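Local structure of agmatine ureohydrolase (Thermoplasma volcanium GSS1, 3PZL) at residues 168-182 with 196-210. The protein probably hydrolyses agmatine to putrescine and urea, using two manganese ions bound in each subunit. Sequence-based numbering, arbitrary orientation.
Sequences LDLLGEGRITSIGIR and KVSFISSFDVKKNGI
Backbone hydrogen bonds join 176-180 to 198-201 in parallel register: S198 N donates to I176 O, S178 N to S198 O (2.8 Å), I200 N to S178 O and G180 N to I200 O. Past the strand end, S202 N reaches I181 O (3.2 Å) from above the carbonyl plane.

Apolar contacts line both faces. Beside T177 and S198, I179 and I200 run alongside each other in the same direction, I179 CG1 4.0 Å from I200 CD1. A chi1 of -59° sets I179 CG1 beside the backbone N and leaves CG2 anti to it, facing V205 CG2 and I210 CD1 and tying the strand to helix 202-220. On the face of S178 and F199, S178 CB meets the ring at F199 CD2 (3.9 Å), and I181 CG2, from just past the strand, also reaches F199 CD2.

The two strands close one side of the central parallel sheet of the arginase alpha/beta fold, 198-201 outermost within the chain and 176-180 between it and 138-143; a crossover through helix 186-189 joins them. The S178 side chain lies about 4 Å from that of D144, a ligand of both manganese ions.

Polar contacts cluster where the two strands end. S201 and D204 form a capping box, D204 N donating to S201 OG (2.7 Å) and S201 N to D204 OD2. R182 folds back so that NH1 meets G180 O at 2.8 Å, the acceptor in the guanidinium plane, while NE donates to E245 O. With an alanine in place of R182, the bonds to G180 O and E245 O and the CD contact with S202 OG (3.4 Å) would go, which is likely to leave E245 O without this donor and the turn after G180 less fixed. S202 OG itself hydrogen-bonds to F247 O.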
ATOM      1  N   LEU B 168     -12.954  27.768 -24.898  1.00 70.49           N
ATOM      2  CA  LEU B 168     -12.793  28.675 -26.020  1.00 71.31           C
ATOM      3  C   LEU B 168     -14.115  28.870 -26.775  1.00 72.59           C
ATOM      4  O   LEU B 168     -14.454  29.995 -27.153  1.00 73.35           O
ATOM      5  CB  LEU B 168     -11.688  28.168 -26.961  1.00 71.06           C
ATOM      6  CG  LEU B 168     -11.180  29.084 -28.081  1.00 70.90           C
ATOM      7  CD1 LEU B 168     -10.852  30.458 -27.545  1.00 69.90           C
ATOM      8  CD2 LEU B 168      -9.963  28.494 -28.752  1.00 70.05           C
ATOM      9  N   ASP B 169     -14.861  27.783 -26.977  1.00 72.91           N
ATOM     10  CA  ASP B 169     -16.161  27.861 -27.633  1.00 74.17           C
ATOM     11  C   ASP B 169     -17.058  28.854 -26.908  1.00 74.47           C
ATOM     12  O   ASP B 169     -17.860  29.544 -27.539  1.00 75.27           O
ATOM     13  CB  ASP B 169     -16.858  26.487 -27.686  1.00 74.61           C
ATOM     14  CG  ASP B 169     -16.264  25.539 -28.743  1.00 75.19           C
ATOM     15  OD1 ASP B 169     -15.387  25.939 -29.551  1.00 77.31           O
ATOM     16  OD2 ASP B 169     -16.685  24.367 -28.754  1.00 75.35           O
ATOM     17  N   LEU B 170     -16.909  28.925 -25.583  1.00 74.01           N
ATOM     18  CA  LEU B 170     -17.766  29.790 -24.763  1.00 73.83           C
ATOM     19  C   LEU B 170     -17.273  31.224 -24.655  1.00 73.78           C
ATOM     20  O   LEU B 170     -18.081  32.154 -24.667  1.00 74.93           O
ATOM     21  CB  LEU B 170     -17.976  29.199 -23.374  1.00 72.83           C
ATOM     22  CG  LEU B 170     -18.955  28.027 -23.333  1.00 73.33           C
ATOM     23  CD1 LEU B 170     -18.698  27.090 -22.156  1.00 71.57           C
ATOM     24  CD2 LEU B 170     -20.379  28.543 -23.324  1.00 74.21           C
ATOM     25  N   LEU B 171     -15.959  31.409 -24.568  1.00 72.94           N
ATOM     26  CA  LEU B 171     -15.403  32.731 -24.266  1.00 72.57           C
ATOM     27  C   LEU B 171     -14.845  33.445 -25.471  1.00 72.94           C
ATOM     28  O   LEU B 171     -14.938  34.659 -25.567  1.00 73.61           O
ATOM     29  CB  LEU B 171     -14.329  32.631 -23.190  1.00 71.15           C
ATOM     30  CG  LEU B 171     -14.892  32.013 -21.916  1.00 71.01           C
ATOM     31  CD1 LEU B 171     -13.783  31.644 -20.954  1.00 69.74           C
ATOM     32  CD2 LEU B 171     -15.961  32.918 -21.270  1.00 70.72           C
ATOM     33  N   GLY B 172     -14.257  32.684 -26.382  1.00 72.72           N
ATOM     34  CA  GLY B 172     -13.585  33.268 -27.522  1.00 73.04           C
ATOM     35  C   GLY B 172     -12.162  33.645 -27.182  1.00 72.31           C
ATOM     36  O   GLY B 172     -11.662  33.321 -26.112  1.00 71.43           O
ATOM     37  N   GLU B 173     -11.528  34.360 -28.105  1.00 73.18           N
ATOM     38  CA  GLU B 173     -10.107  34.681 -28.035  1.00 72.90           C
ATOM     39  C   GLU B 173      -9.750  35.621 -26.891  1.00 71.68           C
ATOM     40  O   GLU B 173     -10.576  36.414 -26.455  1.00 72.18           O
ATOM     41  CB  GLU B 173      -9.653  35.276 -29.369  1.00 74.19           C
ATOM     42  CG  GLU B 173      -8.144  35.499 -29.468  1.00 76.75           C
ATOM     43  CD  GLU B 173      -7.625  35.555 -30.902  1.00 79.93           C
ATOM     44  OE1 GLU B 173      -8.420  35.833 -31.837  1.00 81.02           O
ATOM     45  OE2 GLU B 173      -6.409  35.309 -31.083  1.00 80.55           O
ATOM     46  N   GLY B 174      -8.512  35.511 -26.413  1.00 70.45           N
ATOM     47  CA  GLY B 174      -7.954  36.424 -25.414  1.00 68.94           C
ATOM     48  C   GLY B 174      -8.538  36.324 -24.017  1.00 67.36           C
ATOM     49  O   GLY B 174      -8.182  37.088 -23.125  1.00 67.48           O
ATOM     50  N   ARG B 175      -9.422  35.364 -23.817  1.00 65.99           N
ATOM     51  CA  ARG B 175     -10.089  35.247 -22.549  1.00 64.56           C
ATOM     52  C   ARG B 175      -9.519  34.164 -21.610  1.00 62.82           C
ATOM     53  O   ARG B 175      -9.860  34.129 -20.432  1.00 62.51           O
ATOM     54  CB  ARG B 175     -11.582  35.061 -22.810  1.00 65.08           C
ATOM     55  CG  ARG B 175     -12.310  36.378 -23.042  1.00 65.38           C
ATOM     56  CD  ARG B 175     -13.190  36.721 -21.854  1.00 65.94           C
ATOM     57  NE  ARG B 175     -14.604  36.531 -22.196  1.00 70.38           N
ATOM     58  CZ  ARG B 175     -15.582  36.162 -21.357  1.00 72.45           C
ATOM     59  NH1 ARG B 175     -15.339  35.901 -20.076  1.00 70.99           N
ATOM     60  NH2 ARG B 175     -16.826  36.025 -21.818  1.00 75.58           N
ATOM     61  N   ILE B 176      -8.627  33.319 -22.126  1.00 61.61           N
ATOM     62  CA  ILE B 176      -8.196  32.081 -21.463  1.00 59.68           C
ATOM     63  C   ILE B 176      -6.672  31.925 -21.469  1.00 58.82           C
ATOM     64  O   ILE B 176      -6.028  32.085 -22.496  1.00 59.52           O
ATOM     65  CB  ILE B 176      -8.831  30.823 -22.160  1.00 60.13           C
ATOM     66  CG1 ILE B 176     -10.368  30.859 -22.105  1.00 60.34           C
ATOM     67  CG2 ILE B 176      -8.314  29.503 -21.559  1.00 59.43           C
ATOM     68  CD1 ILE B 176     -11.056  29.962 -23.107  1.00 61.21           C
ATOM     69  N   THR B 177      -6.117  31.584 -20.314  1.00 57.59           N
ATOM     70  CA  THR B 177      -4.714  31.271 -20.139  1.00 56.67           C
ATOM     71  C   THR B 177      -4.610  29.942 -19.408  1.00 56.16           C
ATOM     72  O   THR B 177      -5.390  29.666 -18.502  1.00 56.36           O
ATOM     73  CB  THR B 177      -4.103  32.282 -19.199  1.00 56.69           C
ATOM     74  OG1 THR B 177      -4.664  33.570 -19.487  1.00 58.67           O
ATOM     75  CG2 THR B 177      -2.576  32.295 -19.293  1.00 54.95           C
ATOM     76  N   SER B 178      -3.624  29.125 -19.752  1.00 55.91           N
ATOM     77  CA  SER B 178      -3.402  27.862 -19.036  1.00 55.12           C
ATOM     78  C   SER B 178      -1.918  27.635 -18.784  1.00 54.61           C
ATOM     79  O   SER B 178      -1.132  27.608 -19.717  1.00 55.66           O
ATOM     80  CB  SER B 178      -3.990  26.706 -19.827  1.00 55.31           C
ATOM     81  OG  SER B 178      -4.059  25.543 -19.039  1.00 55.79           O
ATOM     82  N   ILE B 179      -1.539  27.494 -17.522  1.00 53.83           N
ATOM     83  CA  ILE B 179      -0.138  27.479 -17.131  1.00 53.58           C
ATOM     84  C   ILE B 179       0.370  26.139 -16.621  1.00 53.44           C
ATOM     85  O   ILE B 179      -0.312  25.438 -15.844  1.00 52.99           O
ATOM     86  CB  ILE B 179       0.123  28.515 -16.032  1.00 53.44           C
ATOM     87  CG1 ILE B 179      -0.256  29.905 -16.521  1.00 54.41           C
ATOM     88  CG2 ILE B 179       1.595  28.498 -15.618  1.00 53.15           C
ATOM     89  CD1 ILE B 179       0.116  30.995 -15.543  1.00 57.00           C
ATOM     90  N   GLY B 180       1.591  25.799 -17.030  1.00 53.80           N
ATOM     91  CA  GLY B 180       2.257  24.571 -16.564  1.00 53.17           C
ATOM     92  C   GLY B 180       2.314  23.490 -17.627  1.00 53.53           C
ATOM     93  O   GLY B 180       2.952  22.457 -17.446  1.00 53.25           O
ATOM     94  N   ILE B 181       1.659  23.739 -18.757  1.00 54.22           N
ATOM     95  CA  ILE B 181       1.468  22.693 -19.765  1.00 54.61           C
ATOM     96  C   ILE B 181       2.795  22.116 -20.323  1.00 53.69           C
ATOM     97  O   ILE B 181       3.762  22.831 -20.490  1.00 51.89           O
ATOM     98  CB  ILE B 181       0.453  23.125 -20.900  1.00 55.57           C
ATOM     99  CG1 ILE B 181       1.133  23.982 -21.932  1.00 56.11           C
ATOM    100  CG2 ILE B 181      -0.818  23.816 -20.339  1.00 55.47           C
ATOM    101  CD1 ILE B 181       1.740  23.139 -22.978  1.00 58.80           C
ATOM    102  N   ARG B 182       2.811  20.800 -20.543  1.00 53.84           N
ATOM    103  CA  ARG B 182       4.012  20.049 -20.943  1.00 53.72           C
ATOM    104  C   ARG B 182       3.665  18.771 -21.673  1.00 54.50           C
ATOM    105  O   ARG B 182       4.536  17.945 -21.929  1.00 54.74           O
ATOM    106  CB  ARG B 182       4.892  19.705 -19.736  1.00 52.61           C
ATOM    107  CG  ARG B 182       4.246  18.885 -18.630  1.00 50.15           C
ATOM    108  CD  ARG B 182       5.065  19.064 -17.343  1.00 52.00           C
ATOM    109  NE  ARG B 182       4.475  18.479 -16.131  1.00 51.91           N
ATOM    110  CZ  ARG B 182       3.502  19.042 -15.402  1.00 52.46           C
ATOM    111  NH1 ARG B 182       2.997  20.221 -15.763  1.00 50.14           N
ATOM    112  NH2 ARG B 182       3.022  18.428 -14.308  1.00 49.87           N
ATOM    113  N   LYS B 196      -5.268  30.676 -30.199  1.00 72.38           N
ATOM    114  CA  LYS B 196      -6.287  31.566 -29.621  1.00 71.74           C
ATOM    115  C   LYS B 196      -6.395  31.458 -28.097  1.00 69.88           C
ATOM    116  O   LYS B 196      -7.202  32.145 -27.456  1.00 69.96           O
ATOM    117  CB  LYS B 196      -7.655  31.367 -30.281  1.00 72.66           C
ATOM    118  CG  LYS B 196      -7.729  31.900 -31.711  1.00 74.91           C
ATOM    119  CD  LYS B 196      -9.015  31.444 -32.392  1.00 77.44           C
ATOM    120  CE  LYS B 196      -9.020  31.854 -33.864  1.00 79.72           C
ATOM    121  NZ  LYS B 196     -10.224  31.257 -34.552  1.00 81.69           N
ATOM    122  N   VAL B 197      -5.568  30.598 -27.522  1.00 67.90           N
ATOM    123  CA  VAL B 197      -5.456  30.475 -26.076  1.00 65.35           C
ATOM    124  C   VAL B 197      -4.009  30.683 -25.720  1.00 64.29           C
ATOM    125  O   VAL B 197      -3.102  30.304 -26.476  1.00 63.95           O
ATOM    126  CB  VAL B 197      -5.940  29.076 -25.524  1.00 64.94           C
ATOM    127  CG1 VAL B 197      -5.444  28.844 -24.116  1.00 61.75           C
ATOM    128  CG2 VAL B 197      -7.485  28.936 -25.589  1.00 64.44           C
ATOM    129  N   SER B 198      -3.802  31.288 -24.560  1.00 62.85           N
ATOM    130  CA  SER B 198      -2.465  31.472 -24.030  1.00 61.68           C
ATOM    131  C   SER B 198      -2.022  30.217 -23.268  1.00 60.38           C
ATOM    132  O   SER B 198      -2.619  29.856 -22.252  1.00 59.57           O
ATOM    133  CB  SER B 198      -2.444  32.710 -23.132  1.00 61.75           C
ATOM    134  OG  SER B 198      -1.186  33.351 -23.183  1.00 61.30           O
ATOM    135  N   PHE B 199      -0.998  29.538 -23.776  1.00 59.42           N
ATOM    136  CA  PHE B 199      -0.487  28.346 -23.106  1.00 57.86           C
ATOM    137  C   PHE B 199       0.911  28.645 -22.612  1.00 57.58           C
ATOM    138  O   PHE B 199       1.777  29.044 -23.382  1.00 58.19           O
ATOM    139  CB  PHE B 199      -0.449  27.128 -24.047  1.00 57.41           C
ATOM    140  CG  PHE B 199      -1.803  26.544 -24.366  1.00 56.38           C
ATOM    141  CD1 PHE B 199      -2.344  26.656 -25.645  1.00 54.95           C
ATOM    142  CD2 PHE B 199      -2.532  25.846 -23.394  1.00 55.09           C
ATOM    143  CE1 PHE B 199      -3.595  26.100 -25.938  1.00 54.60           C
ATOM    144  CE2 PHE B 199      -3.790  25.296 -23.688  1.00 52.23           C
ATOM    145  CZ  PHE B 199      -4.315  25.415 -24.954  1.00 52.42           C
ATOM    146  N   ILE B 200       1.140  28.448 -21.326  1.00 56.64           N
ATOM    147  CA  ILE B 200       2.450  28.677 -20.783  1.00 56.32           C
ATOM    148  C   ILE B 200       3.004  27.375 -20.238  1.00 56.56           C
ATOM    149  O   ILE B 200       2.420  26.735 -19.327  1.00 56.08           O
ATOM    150  CB  ILE B 200       2.407  29.792 -19.755  1.00 56.27           C
ATOM    151  CG1 ILE B 200       2.021  31.077 -20.462  1.00 56.37           C
ATOM    152  CG2 ILE B 200       3.760  29.988 -19.087  1.00 56.06           C
ATOM    153  CD1 ILE B 200       1.220  31.989 -19.608  1.00 62.19           C
ATOM    154  N   SER B 201       4.132  26.981 -20.824  1.00 57.12           N
ATOM    155  CA  SER B 201       4.772  25.721 -20.507  1.00 57.54           C
ATOM    156  C   SER B 201       5.397  25.742 -19.117  1.00 56.75           C
ATOM    157  O   SER B 201       5.926  26.764 -18.707  1.00 56.96           O
ATOM    158  CB  SER B 201       5.836  25.388 -21.563  1.00 58.43           C
ATOM    159  OG  SER B 201       7.019  26.144 -21.344  1.00 60.43           O
ATOM    160  N   SER B 202       5.378  24.603 -18.424  1.00 55.85           N
ATOM    161  CA  SER B 202       6.082  24.501 -17.158  1.00 55.75           C
ATOM    162  C   SER B 202       7.563  24.845 -17.292  1.00 55.94           C
ATOM    163  O   SER B 202       8.193  25.243 -16.324  1.00 56.59           O
ATOM    164  CB  SER B 202       5.900  23.106 -16.534  1.00 55.37           C
ATOM    165  OG  SER B 202       6.561  22.115 -17.286  1.00 54.96           O
ATOM    166  N   PHE B 203       8.109  24.681 -18.495  1.00 56.79           N
ATOM    167  CA  PHE B 203       9.492  25.077 -18.815  1.00 57.39           C
ATOM    168  C   PHE B 203       9.678  26.585 -18.892  1.00 57.93           C
ATOM    169  O   PHE B 203      10.675  27.106 -18.376  1.00 57.86           O
ATOM    170  CB  PHE B 203       9.944  24.430 -20.113  1.00 57.85           C
ATOM    171  CG  PHE B 203       9.668  22.953 -20.176  1.00 58.44           C
ATOM    172  CD1 PHE B 203      10.378  22.060 -19.370  1.00 56.67           C
ATOM    173  CD2 PHE B 203       8.689  22.442 -21.033  1.00 59.53           C
ATOM    174  CE1 PHE B 203      10.129  20.702 -19.425  1.00 52.77           C
ATOM    175  CE2 PHE B 203       8.447  21.061 -21.081  1.00 56.03           C
ATOM    176  CZ  PHE B 203       9.176  20.211 -20.275  1.00 53.41           C
ATOM    177  N   ASP B 204       8.713  27.274 -19.518  1.00 58.52           N
ATOM    178  CA  ASP B 204       8.615  28.746 -19.437  1.00 59.54           C
ATOM    179  C   ASP B 204       8.740  29.233 -17.993  1.00 59.38           C
ATOM    180  O   ASP B 204       9.604  30.072 -17.683  1.00 60.50           O
ATOM    181  CB  ASP B 204       7.297  29.260 -20.031  1.00 59.37           C
ATOM    182  CG  ASP B 204       7.262  29.166 -21.544  1.00 61.45           C
ATOM    183  OD1 ASP B 204       8.359  29.120 -22.182  1.00 61.28           O
ATOM    184  OD2 ASP B 204       6.129  29.128 -22.099  1.00 60.84           O
ATOM    185  N   VAL B 205       7.883  28.707 -17.120  1.00 58.06           N
ATOM    186  CA  VAL B 205       7.878  29.104 -15.729  1.00 57.45           C
ATOM    187  C   VAL B 205       9.236  28.861 -15.075  1.00 58.10           C
ATOM    188  O   VAL B 205       9.782  29.740 -14.422  1.00 57.87           O
ATOM    189  CB  VAL B 205       6.789  28.355 -14.932  1.00 56.50           C
ATOM    190  CG1 VAL B 205       6.794  28.790 -13.498  1.00 53.23           C
ATOM    191  CG2 VAL B 205       5.448  28.594 -15.539  1.00 55.87           C
ATOM    192  N   LYS B 206       9.771  27.663 -15.253  1.00 58.65           N
ATOM    193  CA  LYS B 206      10.994  27.265 -14.580  1.00 59.70           C
ATOM    194  C   LYS B 206      12.139  28.170 -15.065  1.00 60.32           C
ATOM    195  O   LYS B 206      13.074  28.442 -14.317  1.00 60.44           O
ATOM    196  CB  LYS B 206      11.238  25.743 -14.802  1.00 59.76           C
ATOM    197  CG  LYS B 206      12.532  25.117 -14.231  1.00 62.10           C
ATOM    198  CD  LYS B 206      12.691  25.306 -12.724  1.00 66.16           C
ATOM    199  CE  LYS B 206      14.181  25.199 -12.295  1.00 69.70           C
ATOM    200  NZ  LYS B 206      14.583  26.357 -11.324  1.00 68.16           N
ATOM    201  N   LYS B 207      12.026  28.665 -16.304  1.00 60.96           N
ATOM    202  CA  LYS B 207      12.975  29.639 -16.853  1.00 61.94           C
ATOM    203  C   LYS B 207      12.778  31.142 -16.467  1.00 61.78           C
ATOM    204  O   LYS B 207      13.749  31.830 -16.129  1.00 62.07           O
ATOM    205  CB  LYS B 207      12.983  29.511 -18.363  1.00 63.04           C
ATOM    206  CG  LYS B 207      13.855  30.530 -19.079  1.00 66.42           C
ATOM    207  CD  LYS B 207      13.816  30.290 -20.589  1.00 70.81           C
ATOM    208  CE  LYS B 207      14.886  31.078 -21.278  1.00 72.91           C
ATOM    209  NZ  LYS B 207      14.863  30.641 -22.686  1.00 77.87           N
ATOM    210  N   ASN B 208      11.537  31.642 -16.522  1.00 61.06           N
ATOM    211  CA  ASN B 208      11.275  33.063 -16.336  1.00 60.59           C
ATOM    212  C   ASN B 208      10.641  33.409 -15.008  1.00 60.21           C
ATOM    213  O   ASN B 208      10.304  34.560 -14.748  1.00 60.93           O
ATOM    214  CB  ASN B 208      10.394  33.577 -17.464  1.00 60.96           C
ATOM    215  CG  ASN B 208      11.055  33.443 -18.832  1.00 62.35           C
ATOM    216  OD1 ASN B 208      12.269  33.571 -18.974  1.00 62.22           O
ATOM    217  ND2 ASN B 208      10.251  33.179 -19.840  1.00 62.34           N
ATOM    218  N   GLY B 209      10.470  32.422 -14.145  1.00 59.50           N
ATOM    219  CA  GLY B 209       9.697  32.642 -12.927  1.00 58.09           C
ATOM    220  C   GLY B 209       8.203  32.711 -13.236  1.00 57.64           C
ATOM    221  O   GLY B 209       7.789  33.035 -14.369  1.00 57.52           O
ATOM    222  N   ILE B 210       7.392  32.407 -12.225  1.00 56.53           N
ATOM    223  CA  ILE B 210       5.943  32.410 -12.361  1.00 55.91           C
ATOM    224  C   ILE B 210       5.401  33.831 -12.391  1.00 56.65           C
ATOM    225  O   ILE B 210       4.457  34.122 -13.142  1.00 56.90           O
ATOM    226  CB  ILE B 210       5.256  31.539 -11.249  1.00 55.09           C
ATOM    227  CG1 ILE B 210       3.718  31.509 -11.385  1.00 54.43           C
ATOM    228  CG2 ILE B 210       5.662  32.006  -9.856  1.00 54.57           C
ATOM    229  CD1 ILE B 210       3.173  30.785 -12.625  1.00 53.05           C
TER